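Local coordinates for capsule biosynthesis protein CapD proenzyme (Bacillus anthracis, PDB 3G9K), which cleaves the poly-gamma-D-glutamate capsule and transfers it to the side-chain amino group of meso-diaminopimelic acid in peptidoglycan, at residues 53-65 with 173-185. Numbering follows the deposited sequence.
Sequences YVLGVVELHASGI and LIQTDLARTLKKI
Val57, at the end of helix 44-58, and Ile65, in the loop after it, pack on Leu182 of helix 176-188. Both helices belong to the larger, N-terminal portion of this gamma-glutamyltransferase, a member of the N-terminal nucleophile (Ntn) hydrolase superfamily. Segments 53-58 and 176-185 run nearly antiparallel (160°), their axes 11.8 Å apart at closest, and Ile65 adds to the contact between them. The extended end of the Ile65 side chain carries CD1 out to Thr181 CG2, 3.7 Å away. The same CD1 also meets Leu178 CD1, the two side chains lying alongside and pointing opposite ways. Thr181 turns its hydroxyl elsewhere, to a hydrogen bond with Ala31 O of the other CapD chain. Val57 uses CG2, which touches Leu178 CD2 and lies 3.8 Å from Leu182 CD1. The other branch of Leu182, CD2, meets the edge of the Tyr53 ring near its plane, 3.8 Å from CE2. Helix 120-133 packs here too, with Ile128 on Leu182 and Leu124 on Tyr53 and Ile185. Beyond the helix end, Leu60 and Leu173 meet tip to tip through their CD2 atoms. Gln175, the N-cap residue of helix 176-188, supplies the polar link. Its NE2 donates to Val57 O at 3.1 Å with an N-H...O angle of 157°. The acceptor lies almost in the Gln175 amide plane, but NE2 is tilted 31° from the plane of the Val57 carbonyl.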
# COMPACT_ATOMS: atom_id res chain seq x y z
N TYR A 53 -10.21 -2.33 7.41
CA TYR A 53 -11.19 -3.42 7.41
C TYR A 53 -12.22 -3.41 6.22
O TYR A 53 -12.59 -4.45 5.68
CB TYR A 53 -11.88 -3.47 8.78
CG TYR A 53 -11.23 -4.36 9.81
CD1 TYR A 53 -10.51 -3.84 10.87
CD2 TYR A 53 -11.39 -5.74 9.75
CE1 TYR A 53 -9.95 -4.70 11.87
CE2 TYR A 53 -10.84 -6.56 10.68
CZ TYR A 53 -10.11 -6.04 11.75
OH TYR A 53 -9.58 -6.92 12.64
N VAL A 54 -12.72 -2.24 5.82
CA VAL A 54 -13.62 -2.11 4.67
C VAL A 54 -12.96 -2.59 3.35
O VAL A 54 -13.55 -3.36 2.60
CB VAL A 54 -14.14 -0.64 4.55
CG1 VAL A 54 -14.72 -0.38 3.17
CG2 VAL A 54 -15.12 -0.35 5.70
N LEU A 55 -11.71 -2.20 3.15
CA LEU A 55 -10.89 -2.56 2.01
C LEU A 55 -10.72 -4.07 1.98
O LEU A 55 -10.83 -4.68 0.90
CB LEU A 55 -9.54 -1.83 2.03
CG LEU A 55 -9.60 -0.36 1.61
CD1 LEU A 55 -8.26 0.26 1.93
CD2 LEU A 55 -9.99 -0.19 0.14
N GLY A 56 -10.54 -4.70 3.14
CA GLY A 56 -10.44 -6.18 3.22
C GLY A 56 -11.70 -6.86 2.76
O GLY A 56 -11.72 -8.02 2.30
N VAL A 57 -12.81 -6.15 2.88
CA VAL A 57 -14.10 -6.72 2.44
C VAL A 57 -14.42 -6.40 0.98
O VAL A 57 -14.77 -7.28 0.19
CB VAL A 57 -15.25 -6.23 3.36
CG1 VAL A 57 -16.58 -6.65 2.77
CG2 VAL A 57 -15.08 -6.79 4.77
N VAL A 58 -14.31 -5.14 0.60
CA VAL A 58 -14.78 -4.70 -0.71
C VAL A 58 -13.68 -4.69 -1.77
O VAL A 58 -13.97 -4.63 -2.98
CB VAL A 58 -15.47 -3.28 -0.62
CG1 VAL A 58 -16.61 -3.29 0.42
CG2 VAL A 58 -14.43 -2.18 -0.28
N GLU A 59 -12.43 -4.68 -1.33
CA GLU A 59 -11.30 -4.72 -2.24
C GLU A 59 -10.44 -5.95 -1.91
O GLU A 59 -9.23 -5.87 -1.81
CB GLU A 59 -10.47 -3.45 -2.14
CG GLU A 59 -9.62 -3.28 -3.34
CD GLU A 59 -8.62 -2.15 -3.21
OE1 GLU A 59 -8.00 -2.02 -2.13
OE2 GLU A 59 -8.48 -1.39 -4.19
N LEU A 60 -11.13 -7.07 -1.74
CA LEU A 60 -10.62 -8.31 -1.14
C LEU A 60 -9.47 -8.98 -1.87
O LEU A 60 -8.68 -9.72 -1.25
CB LEU A 60 -11.79 -9.27 -0.97
CG LEU A 60 -12.45 -9.75 -2.28
CD1 LEU A 60 -11.99 -11.23 -2.53
CD2 LEU A 60 -13.97 -9.64 -2.25
N HIS A 61 -9.34 -8.68 -3.15
CA HIS A 61 -8.22 -9.18 -3.96
C HIS A 61 -6.92 -8.60 -3.51
O HIS A 61 -5.89 -9.23 -3.67
CB HIS A 61 -8.40 -8.89 -5.45
CG HIS A 61 -8.76 -7.48 -5.78
ND1 HIS A 61 -10.03 -6.97 -5.60
CD2 HIS A 61 -8.01 -6.46 -6.26
CE1 HIS A 61 -10.06 -5.71 -5.98
NE2 HIS A 61 -8.85 -5.38 -6.41
N ALA A 62 -6.97 -7.41 -2.91
CA ALA A 62 -5.74 -6.60 -2.68
C ALA A 62 -5.20 -6.55 -1.27
O ALA A 62 -4.03 -6.23 -1.06
CB ALA A 62 -6.00 -5.17 -3.17
N SER A 63 -6.04 -6.78 -0.27
CA SER A 63 -5.61 -6.76 1.11
C SER A 63 -6.69 -7.46 1.93
O SER A 63 -7.78 -7.73 1.41
CB SER A 63 -5.42 -5.33 1.63
OG SER A 63 -6.68 -4.65 1.87
N GLY A 64 -6.39 -7.71 3.20
CA GLY A 64 -7.42 -8.17 4.13
C GLY A 64 -6.90 -8.91 5.34
O GLY A 64 -5.71 -8.88 5.67
N ILE A 65 -7.81 -9.58 6.04
CA ILE A 65 -7.45 -10.15 7.35
C ILE A 65 -6.46 -11.31 7.18
O ILE A 65 -5.79 -11.68 8.13
CB ILE A 65 -8.66 -10.54 8.26
CG1 ILE A 65 -9.58 -11.59 7.61
CG2 ILE A 65 -9.46 -9.31 8.54
CD1 ILE A 65 -10.72 -12.03 8.50
N LEU A 173 -22.24 -8.73 -4.08
CA LEU A 173 -21.50 -9.83 -3.45
C LEU A 173 -21.69 -9.80 -1.95
O LEU A 173 -21.32 -8.80 -1.31
CB LEU A 173 -20.02 -9.69 -3.78
CG LEU A 173 -19.06 -10.66 -3.08
CD1 LEU A 173 -19.40 -12.12 -3.41
CD2 LEU A 173 -17.65 -10.27 -3.48
N ILE A 174 -22.25 -10.89 -1.42
CA ILE A 174 -22.52 -11.13 -0.01
C ILE A 174 -21.49 -12.17 0.49
O ILE A 174 -21.23 -13.16 -0.20
CB ILE A 174 -23.94 -11.68 0.27
CG1 ILE A 174 -25.02 -10.60 -0.05
CG2 ILE A 174 -24.03 -12.11 1.72
CD1 ILE A 174 -26.56 -11.12 -0.16
N GLN A 175 -20.87 -11.88 1.63
CA GLN A 175 -19.78 -12.70 2.22
C GLN A 175 -20.09 -13.12 3.67
O GLN A 175 -19.50 -12.61 4.64
CB GLN A 175 -18.42 -11.95 2.14
CG GLN A 175 -17.89 -11.75 0.72
CD GLN A 175 -16.60 -10.97 0.65
OE1 GLN A 175 -15.51 -11.54 0.60
NE2 GLN A 175 -16.73 -9.66 0.64
N THR A 176 -21.02 -14.08 3.78
CA THR A 176 -21.50 -14.58 5.05
C THR A 176 -20.47 -15.21 5.97
O THR A 176 -20.44 -14.88 7.15
CB THR A 176 -22.62 -15.57 4.80
OG1 THR A 176 -23.66 -14.87 4.11
CG2 THR A 176 -23.14 -16.14 6.12
N ASP A 177 -19.61 -16.07 5.44
CA ASP A 177 -18.50 -16.66 6.21
C ASP A 177 -17.59 -15.58 6.78
O ASP A 177 -17.22 -15.65 7.96
CB ASP A 177 -17.63 -17.62 5.37
CG ASP A 177 -18.37 -18.89 4.93
OD1 ASP A 177 -19.49 -19.15 5.37
OD2 ASP A 177 -17.76 -19.68 4.17
N LEU A 178 -17.22 -14.60 5.95
CA LEU A 178 -16.39 -13.49 6.41
C LEU A 178 -17.08 -12.64 7.49
O LEU A 178 -16.41 -12.18 8.43
CB LEU A 178 -15.91 -12.59 5.24
CG LEU A 178 -15.00 -11.39 5.52
CD1 LEU A 178 -13.70 -11.81 6.23
CD2 LEU A 178 -14.69 -10.62 4.18
N ALA A 179 -18.38 -12.37 7.33
CA ALA A 179 -19.13 -11.67 8.38
C ALA A 179 -19.02 -12.41 9.70
O ALA A 179 -18.73 -11.82 10.70
CB ALA A 179 -20.57 -11.46 7.98
N ARG A 180 -19.20 -13.73 9.69
CA ARG A 180 -19.04 -14.53 10.89
C ARG A 180 -17.68 -14.33 11.52
O ARG A 180 -17.60 -14.08 12.74
CB ARG A 180 -19.24 -16.02 10.57
CG ARG A 180 -19.29 -16.91 11.80
CD ARG A 180 -19.63 -18.35 11.40
NE ARG A 180 -20.83 -18.37 10.56
CZ ARG A 180 -20.88 -18.73 9.27
NH1 ARG A 180 -19.81 -19.16 8.61
NH2 ARG A 180 -22.04 -18.68 8.64
N THR A 181 -16.61 -14.41 10.72
CA THR A 181 -15.27 -14.22 11.24
C THR A 181 -15.11 -12.84 11.83
O THR A 181 -14.56 -12.69 12.93
CB THR A 181 -14.18 -14.50 10.15
OG1 THR A 181 -14.35 -15.83 9.65
CG2 THR A 181 -12.68 -14.29 10.70
N LEU A 182 -15.53 -11.83 11.08
CA LEU A 182 -15.40 -10.45 11.54
C LEU A 182 -16.23 -10.22 12.85
O LEU A 182 -15.78 -9.55 13.76
CB LEU A 182 -15.81 -9.47 10.44
CG LEU A 182 -14.96 -9.41 9.17
CD1 LEU A 182 -15.49 -8.41 8.19
CD2 LEU A 182 -13.45 -9.05 9.49
N LYS A 183 -17.42 -10.79 12.92
CA LYS A 183 -18.21 -10.69 14.15
C LYS A 183 -17.51 -11.36 15.33
O LYS A 183 -17.56 -10.86 16.45
CB LYS A 183 -19.62 -11.26 13.91
CG LYS A 183 -20.47 -10.30 13.10
CD LYS A 183 -21.74 -10.96 12.56
CE LYS A 183 -22.79 -9.94 12.29
NZ LYS A 183 -24.14 -10.59 12.12
N LYS A 184 -16.78 -12.47 15.08
CA LYS A 184 -16.02 -13.15 16.15
C LYS A 184 -14.89 -12.28 16.65
O LYS A 184 -14.64 -12.19 17.84
CB LYS A 184 -15.45 -14.49 15.66
CG LYS A 184 -15.12 -15.49 16.81
CD LYS A 184 -14.81 -16.86 16.23
CE LYS A 184 -14.78 -17.97 17.28
NZ LYS A 184 -13.70 -17.92 18.26
N ILE A 185 -14.19 -11.65 15.73
CA ILE A 185 -13.14 -10.70 16.07
C ILE A 185 -13.77 -9.49 16.81
O ILE A 185 -13.19 -8.96 17.77
CB ILE A 185 -12.42 -10.22 14.78
CG1 ILE A 185 -11.59 -11.34 14.16
CG2 ILE A 185 -11.57 -8.99 15.04
CD1 ILE A 185 -11.12 -11.05 12.75